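Local coordinates for AbiEi antitoxin C-terminal domain-containing protein (Mycobacterium tuberculosis, PDB 1ZEL) that is of unknown function but probably binds DNA through a winged-helix module, and belongs by sequence to the AbiEi antitoxin family, at residues Y115-P120 with V204-D209; W111-L116 with L181-L186; A105-A110 with A195-W200; S235-S240 with E286-L291. All coordinates share one frame; numbering follows the deposited sequence.

Contacts 2 and 3 use helix 106-113, and contact 1 the loop that follows it. Contacts 1 and 2 share Y115 and L116, with centres about 9 Å apart; Y115 lies between D209, a sodium ligand, and the start of helix 183-192. Contact 3 grips the first turn of the same helix, and A110 O probably accepts a hydrogen bond from Y115 N (2.8 Å), tying it to the other two. A formic acid molecule, probably from the crystallisation liquor, bridges S108 of contact 3 and Q119 of contact 1. Contact 4 lies further out, its centre about 14 Å from that of contact 1, joined to it through L207 and to contact 3 through W200.

Contact 1: Y115-P120 with V204-D209; sequences YLDRQP and VPHLDD. With NA (sodium ion), chain C; FMT (formic acid), chain F.
P205 only brushes D117, its CG 4.4 Å from D117 OD2, and lays its CB over one face of the H206 imidazole. H206, in the N-cap position of helix 207-212, supplies the hydrogen bond between the segments. Its CG stands anti to the carbonyl carbon (chi1 -47°), which swings the imidazole toward the loop, edge-on: NE2 donates to D117 OD1 at 2.6 Å, while CD2 lies 3.0 Å from Y115 O. The N-H...O angle is 148°; the carboxylate oxygen lies close to the ring plane but is itself approached from above the carboxylate plane, the two planes standing 81° apart. This His-carboxylate bond pins the loop after helix 106-113 to the loop joining helices 200-203 and 207-212, within the AbiEi-type C-terminal region. R118 N bonds D202 just upstream. Further on, D209 turns its carboxylate to the edge of the Y115 ring, nearly perpendicular to it, with CG 3.8 Å from Y115 CE2. D209 also chelates the sodium ion, through O at 2.5 Å and OD1 at 2.2 Å, in a site that includes R167 and D213. Y115 OH is hydrogen-bonded to D213, another ligand of the sodium ion.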
loop_
_atom_site.group_PDB
_atom_site.type_symbol
_atom_site.label_atom_id
_atom_site.label_comp_id
_atom_site.label_asym_id
_atom_site.label_seq_id
_atom_site.Cartn_x
_atom_site.Cartn_y
_atom_site.Cartn_z
ATOM N N TYR A 115 -12.843 -0.248 -2.454
ATOM C CA TYR A 115 -13.650 0.343 -1.383
ATOM C C TYR A 115 -13.551 1.865 -1.287
ATOM O O TYR A 115 -14.092 2.452 -0.345
ATOM C CB TYR A 115 -13.330 -0.322 -0.030
ATOM C CG TYR A 115 -13.345 -1.835 -0.084
ATOM C CD1 TYR A 115 -12.287 -2.594 0.424
ATOM C CD2 TYR A 115 -14.380 -2.501 -0.691
ATOM C CE1 TYR A 115 -12.304 -3.974 0.343
ATOM C CE2 TYR A 115 -14.396 -3.897 -0.778
ATOM C CZ TYR A 115 -13.362 -4.614 -0.264
ATOM O OH TYR A 115 -13.360 -5.980 -0.357
ATOM N N LEU A 116 -12.902 2.518 -2.249
ATOM C CA LEU A 116 -12.724 3.962 -2.164
ATOM C C LEU A 116 -13.227 4.666 -3.398
ATOM O O LEU A 116 -12.965 4.238 -4.527
ATOM C CB LEU A 116 -11.248 4.352 -1.912
ATOM C CG LEU A 116 -10.529 3.928 -0.631
ATOM C CD1 LEU A 116 -9.105 4.411 -0.626
ATOM C CD2 LEU A 116 -11.233 4.456 0.613
ATOM N N ASP A 117 -13.934 5.766 -3.174
ATOM C CA ASP A 117 -14.419 6.634 -4.245
ATOM C C ASP A 117 -13.295 7.251 -5.077
ATOM O O ASP A 117 -13.410 7.369 -6.295
ATOM C CB ASP A 117 -15.276 7.737 -3.630
ATOM C CG ASP A 117 -16.556 7.193 -3.005
ATOM O OD1 ASP A 117 -17.153 6.278 -3.627
ATOM O OD2 ASP A 117 -16.956 7.673 -1.912
ATOM N N ARG A 118 -12.207 7.632 -4.415
ATOM C CA ARG A 118 -11.156 8.428 -5.044
ATOM C C ARG A 118 -9.824 7.752 -4.869
ATOM O O ARG A 118 -9.539 7.214 -3.801
ATOM C CB ARG A 118 -11.060 9.826 -4.406
ATOM C CG ARG A 118 -12.341 10.679 -4.392
ATOM C CD ARG A 118 -13.057 10.678 -5.733
ATOM N NE ARG A 118 -12.292 11.320 -6.798
ATOM C CZ ARG A 118 -12.304 10.917 -8.063
ATOM N NH1 ARG A 118 -13.030 9.868 -8.406
ATOM N NH2 ARG A 118 -11.595 11.559 -8.984
ATOM N N GLN A 119 -8.996 7.800 -5.908
ATOM C CA GLN A 119 -7.637 7.326 -5.775
ATOM C C GLN A 119 -6.949 8.114 -4.681
ATOM O O GLN A 119 -6.970 9.346 -4.696
ATOM C CB GLN A 119 -6.842 7.454 -7.069
ATOM C CG GLN A 119 -5.425 6.898 -6.925
ATOM C CD GLN A 119 -4.612 7.005 -8.193
ATOM O OE1 GLN A 119 -5.112 7.430 -9.227
ATOM N NE2 GLN A 119 -3.340 6.593 -8.121
ATOM N N PRO A 120 -6.336 7.406 -3.729
ATOM C CA PRO A 120 -5.640 8.128 -2.691
ATOM C C PRO A 120 -4.298 8.666 -3.201
ATOM O O PRO A 120 -3.687 8.125 -4.132
ATOM C CB PRO A 120 -5.435 7.055 -1.616
ATOM C CG PRO A 120 -5.307 5.799 -2.368
ATOM C CD PRO A 120 -6.243 5.947 -3.544
ATOM N N VAL A 204 -16.099 4.937 4.364
ATOM C CA VAL A 204 -17.270 4.566 5.173
ATOM C C VAL A 204 -18.556 4.305 4.385
ATOM O O VAL A 204 -19.364 3.507 4.842
ATOM C CB VAL A 204 -17.531 5.483 6.406
ATOM C CG1 VAL A 204 -16.437 5.281 7.449
ATOM C CG2 VAL A 204 -17.646 6.972 6.016
ATOM N N PRO A 205 -18.760 4.963 3.220
ATOM C CA PRO A 205 -19.953 4.610 2.429
ATOM C C PRO A 205 -19.915 3.197 1.860
ATOM O O PRO A 205 -20.954 2.677 1.448
ATOM C CB PRO A 205 -19.908 5.617 1.272
ATOM C CG PRO A 205 -19.128 6.769 1.830
ATOM C CD PRO A 205 -18.024 6.065 2.569
ATOM N N HIS A 206 -18.732 2.584 1.838
ATOM C CA HIS A 206 -18.526 1.263 1.215
ATOM C C HIS A 206 -18.201 0.150 2.207
ATOM O O HIS A 206 -17.656 -0.868 1.818
ATOM C CB HIS A 206 -17.423 1.343 0.141
ATOM C CG HIS A 206 -17.593 2.511 -0.784
ATOM N ND1 HIS A 206 -18.780 2.769 -1.436
ATOM C CD2 HIS A 206 -16.750 3.509 -1.128
ATOM C CE1 HIS A 206 -18.655 3.873 -2.150
ATOM N NE2 HIS A 206 -17.428 4.336 -1.989
ATOM N N LEU A 207 -18.527 0.341 3.484
ATOM C CA LEU A 207 -18.339 -0.718 4.476
ATOM C C LEU A 207 -19.133 -1.965 4.150
ATOM O O LEU A 207 -18.667 -3.060 4.419
ATOM C CB LEU A 207 -18.700 -0.237 5.897
ATOM C CG LEU A 207 -17.754 0.790 6.509
ATOM C CD1 LEU A 207 -18.242 1.131 7.891
ATOM C CD2 LEU A 207 -16.314 0.201 6.577
ATOM N N ASP A 208 -20.343 -1.825 3.600
ATOM C CA ASP A 208 -21.123 -3.032 3.254
ATOM C C ASP A 208 -20.333 -3.922 2.267
ATOM O O ASP A 208 -20.227 -5.166 2.435
ATOM C CB ASP A 208 -22.491 -2.659 2.670
ATOM C CG ASP A 208 -22.415 -1.632 1.514
ATOM O OD1 ASP A 208 -21.331 -1.141 1.097
ATOM O OD2 ASP A 208 -23.494 -1.292 1.011
ATOM N N ASP A 209 -19.734 -3.251 1.282
ATOM C CA ASP A 209 -18.938 -3.894 0.245
ATOM C C ASP A 209 -17.745 -4.616 0.886
ATOM O O ASP A 209 -17.477 -5.773 0.578
ATOM C CB ASP A 209 -18.465 -2.831 -0.760
ATOM C CG ASP A 209 -17.964 -3.419 -2.086
ATOM O OD1 ASP A 209 -17.868 -4.665 -2.233
ATOM O OD2 ASP A 209 -17.682 -2.613 -2.999
HETATM NA NA NA C . -17.642 -6.843 -1.733
HETATM C C FMT F . -2.195 4.530 -4.714
HETATM O O1 FMT F . -2.507 4.480 -5.911
HETATM O O2 FMT F . -2.351 3.591 -3.919
#

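Contact 2: W111-L116 with L181-L186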
loop_
_atom_site.group_PDB
_atom_site.type_symbol
_atom_site.label_atom_id
_atom_site.label_comp_id
_atom_site.label_asym_id
_atom_site.label_seq_id
_atom_site.Cartn_x
_atom_site.Cartn_y
_atom_site.Cartn_z
ATOM N N TRP A 111 -8.090 0.884 -2.042
ATOM C CA TRP A 111 -8.323 1.448 -3.367
ATOM C C TRP A 111 -8.405 0.339 -4.408
ATOM O O TRP A 111 -9.356 0.259 -5.172
ATOM C CB TRP A 111 -7.219 2.474 -3.697
ATOM C CG TRP A 111 -7.079 2.843 -5.153
ATOM C CD1 TRP A 111 -6.010 2.588 -5.967
ATOM C CD2 TRP A 111 -8.033 3.556 -5.963
ATOM N NE1 TRP A 111 -6.235 3.093 -7.222
ATOM C CE2 TRP A 111 -7.465 3.694 -7.246
ATOM C CE3 TRP A 111 -9.296 4.101 -5.718
ATOM C CZ2 TRP A 111 -8.122 4.330 -8.292
ATOM C CZ3 TRP A 111 -9.965 4.727 -6.771
ATOM C CH2 TRP A 111 -9.370 4.835 -8.039
ATOM N N HIS A 112 -7.423 -0.555 -4.408
ATOM C CA HIS A 112 -7.389 -1.618 -5.402
ATOM C C HIS A 112 -8.436 -2.710 -5.159
ATOM O O HIS A 112 -8.857 -3.359 -6.113
ATOM C CB HIS A 112 -5.978 -2.199 -5.514
ATOM C CG HIS A 112 -4.969 -1.228 -6.057
ATOM N ND1 HIS A 112 -5.045 -0.714 -7.339
ATOM C CD2 HIS A 112 -3.854 -0.692 -5.501
ATOM C CE1 HIS A 112 -4.033 0.117 -7.538
ATOM N NE2 HIS A 112 -3.294 0.146 -6.439
ATOM N N LEU A 113 -8.852 -2.887 -3.904
ATOM C CA LEU A 113 -9.915 -3.822 -3.540
ATOM C C LEU A 113 -11.277 -3.222 -3.885
ATOM O O LEU A 113 -12.286 -3.944 -3.974
ATOM C CB LEU A 113 -9.868 -4.152 -2.039
ATOM C CG LEU A 113 -8.779 -5.096 -1.516
ATOM C CD1 LEU A 113 -8.799 -5.196 0.028
ATOM C CD2 LEU A 113 -8.902 -6.480 -2.176
ATOM N N GLY A 114 -11.300 -1.911 -4.099
ATOM C CA GLY A 114 -12.505 -1.251 -4.640
ATOM C C GLY A 114 -13.388 -0.539 -3.639
ATOM O O GLY A 114 -14.527 -0.183 -3.963
ATOM N N TYR A 115 -12.843 -0.248 -2.454
ATOM C CA TYR A 115 -13.650 0.343 -1.383
ATOM C C TYR A 115 -13.551 1.865 -1.287
ATOM O O TYR A 115 -14.092 2.452 -0.345
ATOM C CB TYR A 115 -13.330 -0.322 -0.030
ATOM C CG TYR A 115 -13.345 -1.835 -0.084
ATOM C CD1 TYR A 115 -12.287 -2.594 0.424
ATOM C CD2 TYR A 115 -14.380 -2.501 -0.691
ATOM C CE1 TYR A 115 -12.304 -3.974 0.343
ATOM C CE2 TYR A 115 -14.396 -3.897 -0.778
ATOM C CZ TYR A 115 -13.362 -4.614 -0.264
ATOM O OH TYR A 115 -13.360 -5.980 -0.357
ATOM N N LEU A 116 -12.902 2.518 -2.249
ATOM C CA LEU A 116 -12.724 3.962 -2.164
ATOM C C LEU A 116 -13.227 4.666 -3.398
ATOM O O LEU A 116 -12.965 4.238 -4.527
ATOM C CB LEU A 116 -11.248 4.352 -1.912
ATOM C CG LEU A 116 -10.529 3.928 -0.631
ATOM C CD1 LEU A 116 -9.105 4.411 -0.626
ATOM C CD2 LEU A 116 -11.233 4.456 0.613
ATOM N N LEU A 181 -2.531 -6.158 1.143
ATOM C CA LEU A 181 -3.415 -6.725 2.142
ATOM C C LEU A 181 -4.760 -7.020 1.500
ATOM O O LEU A 181 -5.221 -6.259 0.634
ATOM C CB LEU A 181 -3.656 -5.726 3.282
ATOM C CG LEU A 181 -2.468 -5.381 4.188
ATOM C CD1 LEU A 181 -2.965 -4.566 5.391
ATOM C CD2 LEU A 181 -1.677 -6.620 4.611
ATOM N N GLY A 182 -5.370 -8.117 1.919
ATOM C CA GLY A 182 -6.727 -8.408 1.522
ATOM C C GLY A 182 -7.716 -7.674 2.421
ATOM O O GLY A 182 -7.316 -6.911 3.304
ATOM N N PRO A 183 -9.022 -7.893 2.194
ATOM C CA PRO A 183 -10.028 -7.149 2.945
ATOM C C PRO A 183 -9.986 -7.461 4.435
ATOM O O PRO A 183 -10.187 -6.564 5.236
ATOM C CB PRO A 183 -11.357 -7.613 2.344
ATOM C CG PRO A 183 -11.066 -8.876 1.631
ATOM C CD PRO A 183 -9.619 -8.787 1.191
ATOM N N GLU A 184 -9.739 -8.718 4.800
ATOM C CA GLU A 184 -9.661 -9.053 6.212
ATOM C C GLU A 184 -8.530 -8.317 6.902
ATOM O O GLU A 184 -8.730 -7.711 7.949
ATOM C CB GLU A 184 -9.547 -10.568 6.423
ATOM C CG GLU A 184 -10.798 -11.298 5.933
ATOM C CD GLU A 184 -10.626 -11.889 4.544
ATOM O OE1 GLU A 184 -9.693 -11.462 3.839
ATOM O OE2 GLU A 184 -11.421 -12.780 4.167
ATOM N N ALA A 185 -7.350 -8.323 6.296
ATOM C CA ALA A 185 -6.208 -7.663 6.929
ATOM C C ALA A 185 -6.403 -6.154 6.933
ATOM O O ALA A 185 -6.017 -5.477 7.887
ATOM C CB ALA A 185 -4.892 -8.072 6.274
ATOM N N LEU A 186 -7.031 -5.635 5.880
ATOM C CA LEU A 186 -7.370 -4.222 5.842
ATOM C C LEU A 186 -8.314 -3.862 6.987
ATOM O O LEU A 186 -8.065 -2.902 7.720
ATOM C CB LEU A 186 -8.020 -3.861 4.510
ATOM C CG LEU A 186 -8.600 -2.450 4.443
ATOM C CD1 LEU A 186 -7.522 -1.346 4.569
ATOM C CD2 LEU A 186 -9.359 -2.350 3.169
#
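L113 and Y115 carry this buried contact, which has no hydrogen bond between its segments. L113 drives CD1 against the backbone entering helix 183-192, 3.5 Å from P183 N and close to G182 C, while both its methyls lie within about 4 Å of P183 CD. The leucine and the proline ring cross at about a right angle. Y115 reaches the same proline: its OH meets P183 CB at 3.7 Å, and the ring edge at CD1 meets L186 CD2 at 4.0 Å. That methyl lies near the ring plane, and the two side chains run past each other in opposite directions. L186 reaches the ring with CG anti to the backbone N (chi1 171°). The last turn of helix 106-113 closes at G114 in a Schellman motif, whose positive phi (100°) turns the chain so that Y115 follows L113 onto the same neighbour. On the other side G182 is the N-cap residue, and G182 O accepts from L186 N at 2.9 Å, setting the first turn. L181 O, buried here near L113 CD1, has no polar partner in the model. Beyond this shell, Y115 OH bonds D213, L210 packs on both Y115 and P183, and W174 lies against L113.

Contact 3: A105-A110 with A195-W200; sequences AGASAA and ASFGPW. With FMT (formic acid), chain F.
G106, near the start of helix 106-113, has a positive phi (43°), a conformation that favours glycine, and its bare backbone lies against the F197 ring. F197 CE1 is 3.5 Å from G106 C, at the ring edge and near its plane, and 3.4 Å from A107 N. A chi1 of -175° points the phenyl group away from its own backbone N and out to the first helical turn, where A110 CB also meets the edge at CE1, 4.1 Å away. Glycine at 106 and alanines at 107 and 110 let the ring come close to the helix backbone. P199 adds a second apolar contact: its CD and CG both lie 3.7 Å from A107 CB. The same CD sits over one face of the F197 ring, offset toward the rim, so proline and phenylalanine form a joint surface for A107. P199 is the centre of an inverse gamma turn and the N-cap residue of helix 200-203. Polar bridging is slight: one water accepts from A107 N at 2.9 Å and donates weakly to S196 O. On another side of the helix, S108 OG donates to formic acid O2 at 2.6 Å. Around the contact, Q189 of helix 183-192 bonds both G106 N and S196 OG, I190 of that helix packs on F197 and W200, and strands 124-127 and 142-145 lie against A105.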
loop_
_atom_site.group_PDB
_atom_site.type_symbol
_atom_site.label_atom_id
_atom_site.label_comp_id
_atom_site.label_asym_id
_atom_site.label_seq_id
_atom_site.Cartn_x
_atom_site.Cartn_y
_atom_site.Cartn_z
ATOM N N ALA A 105 -0.905 -1.406 2.094
ATOM C CA ALA A 105 -1.869 -1.458 3.200
ATOM C C ALA A 105 -2.853 -0.308 3.128
ATOM O O ALA A 105 -2.891 0.431 2.135
ATOM C CB ALA A 105 -1.149 -1.477 4.562
ATOM N N GLY A 106 -3.656 -0.165 4.180
ATOM C CA GLY A 106 -4.510 1.010 4.362
ATOM C C GLY A 106 -5.200 1.441 3.093
ATOM O O GLY A 106 -5.783 0.604 2.411
ATOM N N ALA A 107 -5.075 2.731 2.755
ATOM C CA ALA A 107 -5.749 3.316 1.595
ATOM C C ALA A 107 -5.375 2.696 0.242
ATOM O O ALA A 107 -6.224 2.624 -0.656
ATOM C CB ALA A 107 -5.522 4.829 1.558
ATOM N N SER A 108 -4.131 2.242 0.086
ATOM C CA SER A 108 -3.752 1.633 -1.191
ATOM C C SER A 108 -4.420 0.293 -1.404
ATOM O O SER A 108 -4.917 0.022 -2.496
ATOM C CB SER A 108 -2.228 1.502 -1.325
ATOM O OG SER A 108 -1.671 2.806 -1.501
ATOM N N ALA A 109 -4.416 -0.542 -0.369
ATOM C CA ALA A 109 -5.114 -1.816 -0.396
ATOM C C ALA A 109 -6.610 -1.591 -0.622
ATOM O O ALA A 109 -7.211 -2.268 -1.455
ATOM C CB ALA A 109 -4.905 -2.563 0.896
ATOM N N ALA A 110 -7.215 -0.649 0.109
ATOM C CA ALA A 110 -8.653 -0.361 -0.032
ATOM C C ALA A 110 -8.989 0.100 -1.450
ATOM O O ALA A 110 -10.066 -0.214 -2.000
ATOM C CB ALA A 110 -9.077 0.730 0.985
ATOM N N ALA A 195 -6.047 5.410 13.251
ATOM C CA ALA A 195 -5.277 6.613 12.881
ATOM C C ALA A 195 -4.290 6.308 11.747
ATOM O O ALA A 195 -3.800 7.235 11.071
ATOM C CB ALA A 195 -4.524 7.200 14.119
ATOM N N SER A 196 -4.046 5.012 11.509
ATOM C CA SER A 196 -3.160 4.583 10.446
ATOM C C SER A 196 -3.811 4.715 9.086
ATOM O O SER A 196 -3.126 4.635 8.059
ATOM C CB SER A 196 -2.713 3.136 10.654
ATOM O OG SER A 196 -3.768 2.240 10.365
ATOM N N PHE A 197 -5.126 4.933 9.076
ATOM C CA PHE A 197 -5.870 5.001 7.823
ATOM C C PHE A 197 -6.368 6.425 7.589
ATOM O O PHE A 197 -6.942 7.048 8.488
ATOM C CB PHE A 197 -7.025 4.005 7.850
ATOM C CG PHE A 197 -7.780 3.918 6.555
ATOM C CD1 PHE A 197 -7.362 3.065 5.531
ATOM C CD2 PHE A 197 -8.947 4.636 6.385
ATOM C CE1 PHE A 197 -8.101 2.966 4.332
ATOM C CE2 PHE A 197 -9.679 4.559 5.199
ATOM C CZ PHE A 197 -9.269 3.721 4.180
ATOM N N GLY A 198 -6.136 6.950 6.391
ATOM C CA GLY A 198 -6.449 8.361 6.111
ATOM C C GLY A 198 -7.862 8.658 5.618
ATOM O O GLY A 198 -8.628 9.355 6.289
ATOM N N PRO A 199 -8.231 8.130 4.437
ATOM C CA PRO A 199 -9.516 8.558 3.841
ATOM C C PRO A 199 -10.776 7.849 4.386
ATOM O O PRO A 199 -11.533 7.213 3.638
ATOM C CB PRO A 199 -9.296 8.301 2.349
ATOM C CG PRO A 199 -8.354 7.088 2.320
ATOM C CD PRO A 199 -7.495 7.179 3.572
ATOM N N TRP A 200 -11.015 7.981 5.691
ATOM C CA TRP A 200 -12.211 7.385 6.301
ATOM C C TRP A 200 -13.512 7.793 5.619
ATOM O O TRP A 200 -14.373 6.949 5.378
ATOM C CB TRP A 200 -12.273 7.699 7.802
ATOM C CG TRP A 200 -11.415 6.779 8.602
ATOM C CD1 TRP A 200 -10.151 7.017 9.029
ATOM C CD2 TRP A 200 -11.742 5.451 9.011
ATOM N NE1 TRP A 200 -9.673 5.933 9.718
ATOM C CE2 TRP A 200 -10.635 4.955 9.728
ATOM C CE3 TRP A 200 -12.874 4.649 8.877
ATOM C CZ2 TRP A 200 -10.614 3.670 10.294
ATOM C CZ3 TRP A 200 -12.856 3.374 9.436
ATOM C CH2 TRP A 200 -11.734 2.905 10.148
HETATM C C FMT F . -2.195 4.530 -4.714
HETATM O O1 FMT F . -2.507 4.480 -5.911
HETATM O O2 FMT F . -2.351 3.591 -3.919
HETATM O O HOH W 1 -3.898 4.487 4.719
#

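Contact 4: S235-S240 with E286-L291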
loop_
_atom_site.group_PDB
_atom_site.type_symbol
_atom_site.label_atom_id
_atom_site.label_comp_id
_atom_site.label_asym_id
_atom_site.label_seq_id
_atom_site.Cartn_x
_atom_site.Cartn_y
_atom_site.Cartn_z
ATOM N N SER A 235 -15.608 -5.723 15.114
ATOM C CA SER A 235 -16.955 -6.263 15.199
ATOM C C SER A 235 -17.997 -5.200 14.891
ATOM O O SER A 235 -18.996 -5.476 14.206
ATOM C CB SER A 235 -17.209 -6.911 16.556
ATOM O OG SER A 235 -16.247 -7.914 16.784
ATOM N N TYR A 236 -17.757 -3.984 15.382
ATOM C CA TYR A 236 -18.595 -2.836 15.054
ATOM C C TYR A 236 -18.580 -2.479 13.554
ATOM O O TYR A 236 -19.593 -2.038 13.002
ATOM C CB TYR A 236 -18.125 -1.621 15.856
ATOM C CG TYR A 236 -18.964 -0.396 15.622
ATOM C CD1 TYR A 236 -20.275 -0.334 16.080
ATOM C CD2 TYR A 236 -18.443 0.714 14.958
ATOM C CE1 TYR A 236 -21.061 0.796 15.882
ATOM C CE2 TYR A 236 -19.230 1.850 14.749
ATOM C CZ TYR A 236 -20.532 1.882 15.208
ATOM O OH TYR A 236 -21.300 3.009 15.011
ATOM N N LEU A 237 -17.429 -2.639 12.901
ATOM C CA LEU A 237 -17.366 -2.484 11.429
ATOM C C LEU A 237 -18.251 -3.517 10.711
ATOM O O LEU A 237 -18.982 -3.179 9.764
ATOM C CB LEU A 237 -15.896 -2.519 10.923
ATOM C CG LEU A 237 -15.042 -1.270 11.280
ATOM C CD1 LEU A 237 -13.583 -1.483 10.866
ATOM C CD2 LEU A 237 -15.574 0.036 10.658
ATOM N N LEU A 238 -18.257 -4.760 11.187
ATOM C CA LEU A 238 -19.177 -5.745 10.610
ATOM C C LEU A 238 -20.615 -5.279 10.737
ATOM O O LEU A 238 -21.377 -5.377 9.781
ATOM C CB LEU A 238 -19.013 -7.132 11.228
ATOM C CG LEU A 238 -17.698 -7.879 10.958
ATOM C CD1 LEU A 238 -17.769 -9.327 11.415
ATOM C CD2 LEU A 238 -17.318 -7.819 9.504
ATOM N N ASP A 239 -20.959 -4.784 11.931
ATOM C CA ASP A 239 -22.294 -4.283 12.245
ATOM C C ASP A 239 -22.640 -3.140 11.298
ATOM O O ASP A 239 -23.684 -3.149 10.648
ATOM C CB ASP A 239 -22.313 -3.819 13.720
ATOM C CG ASP A 239 -23.725 -3.615 14.266
ATOM O OD1 ASP A 239 -24.375 -2.664 13.836
ATOM O OD2 ASP A 239 -24.172 -4.419 15.120
ATOM N N SER A 240 -21.729 -2.173 11.212
ATOM C CA SER A 240 -21.862 -1.018 10.331
ATOM C C SER A 240 -21.975 -1.374 8.839
ATOM O O SER A 240 -22.614 -0.638 8.074
ATOM C CB SER A 240 -20.676 -0.072 10.564
ATOM O OG SER A 240 -20.654 0.327 11.938
ATOM N N GLU A 286 -17.023 7.736 17.376
ATOM C CA GLU A 286 -16.821 9.151 17.070
ATOM C C GLU A 286 -16.430 9.358 15.615
ATOM O O GLU A 286 -16.154 10.485 15.167
ATOM C CB GLU A 286 -15.763 9.724 18.004
ATOM C CG GLU A 286 -16.144 9.536 19.450
ATOM C CD GLU A 286 -15.128 10.054 20.441
ATOM O OE1 GLU A 286 -14.015 10.463 20.034
ATOM O OE2 GLU A 286 -15.459 10.056 21.647
ATOM N N LEU A 287 -16.477 8.275 14.854
ATOM C CA LEU A 287 -15.903 8.276 13.523
ATOM C C LEU A 287 -16.825 7.792 12.412
ATOM O O LEU A 287 -17.092 8.531 11.485
ATOM C CB LEU A 287 -14.604 7.465 13.523
ATOM C CG LEU A 287 -13.877 7.184 12.204
ATOM C CD1 LEU A 287 -13.320 8.460 11.626
ATOM C CD2 LEU A 287 -12.757 6.213 12.526
ATOM N N VAL A 288 -17.266 6.544 12.483
ATOM C CA VAL A 288 -17.944 5.927 11.357
ATOM C C VAL A 288 -19.299 6.603 11.105
ATOM O O VAL A 288 -19.489 7.234 10.058
ATOM C CB VAL A 288 -18.046 4.401 11.532
ATOM C CG1 VAL A 288 -18.918 3.769 10.447
ATOM C CG2 VAL A 288 -16.628 3.779 11.488
ATOM N N VAL A 289 -20.211 6.521 12.076
ATOM C CA VAL A 289 -21.532 7.178 11.947
ATOM C C VAL A 289 -21.442 8.723 11.837
ATOM O O VAL A 289 -22.039 9.320 10.933
ATOM C CB VAL A 289 -22.540 6.650 13.008
ATOM C CG1 VAL A 289 -23.924 7.260 12.810
ATOM C CG2 VAL A 289 -22.650 5.142 12.888
ATOM N N PRO A 290 -20.639 9.375 12.691
ATOM C CA PRO A 290 -20.428 10.822 12.507
ATOM C C PRO A 290 -19.946 11.277 11.110
ATOM O O PRO A 290 -20.392 12.332 10.631
ATOM C CB PRO A 290 -19.364 11.147 13.560
ATOM C CG PRO A 290 -19.574 10.117 14.599
ATOM C CD PRO A 290 -19.899 8.873 13.863
ATOM N N LEU A 291 -19.042 10.523 10.471
ATOM C CA LEU A 291 -18.688 10.791 9.072
ATOM C C LEU A 291 -19.851 10.562 8.123
ATOM O O LEU A 291 -20.058 11.365 7.219
ATOM C CB LEU A 291 -17.509 9.946 8.581
ATOM C CG LEU A 291 -16.129 10.387 9.051
ATOM C CD1 LEU A 291 -15.095 9.426 8.537
ATOM C CD2 LEU A 291 -15.794 11.827 8.629
#
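S240 and V288 bring the backbones nearest, CA to CA 8.0 Å, where the end of helix 228-240 meets the first turn of helix 288-296. Side chains fill that gap without any hydrogen bond between the segments. V288 points at the other helix and divides its methyls: CG2 meets L237 CD2 at 4.0 Å, and CG1 meets S240 OG at 4.1 Å. Its CB also lies 4.3 Å from Y236 CE2, approaching the ring obliquely. In Y236 a chi1 near 180° (-178°) sends the phenol across the gap, where OH comes 3.3 Å from V289 CG2 and the two side chains cross at about a right angle. The hydroxyl is hydrogen-bonded to D285, which also receives the amides of L287, V288 and V289, so one aspartate links the tyrosine to the start of helix 288-296. S240 OG donates to Y236 O at 2.8 Å while S240 N reaches that oxygen from the opposite face of its plane; OG also lies over one face of the Y236 ring, off its centre. L207 of helix 207-212 packs on L237, S240 and V288, and F264 of strand 262-264 touches Y236, L237 and L287, so helix 207-212 and strand 262-264 both border the contact.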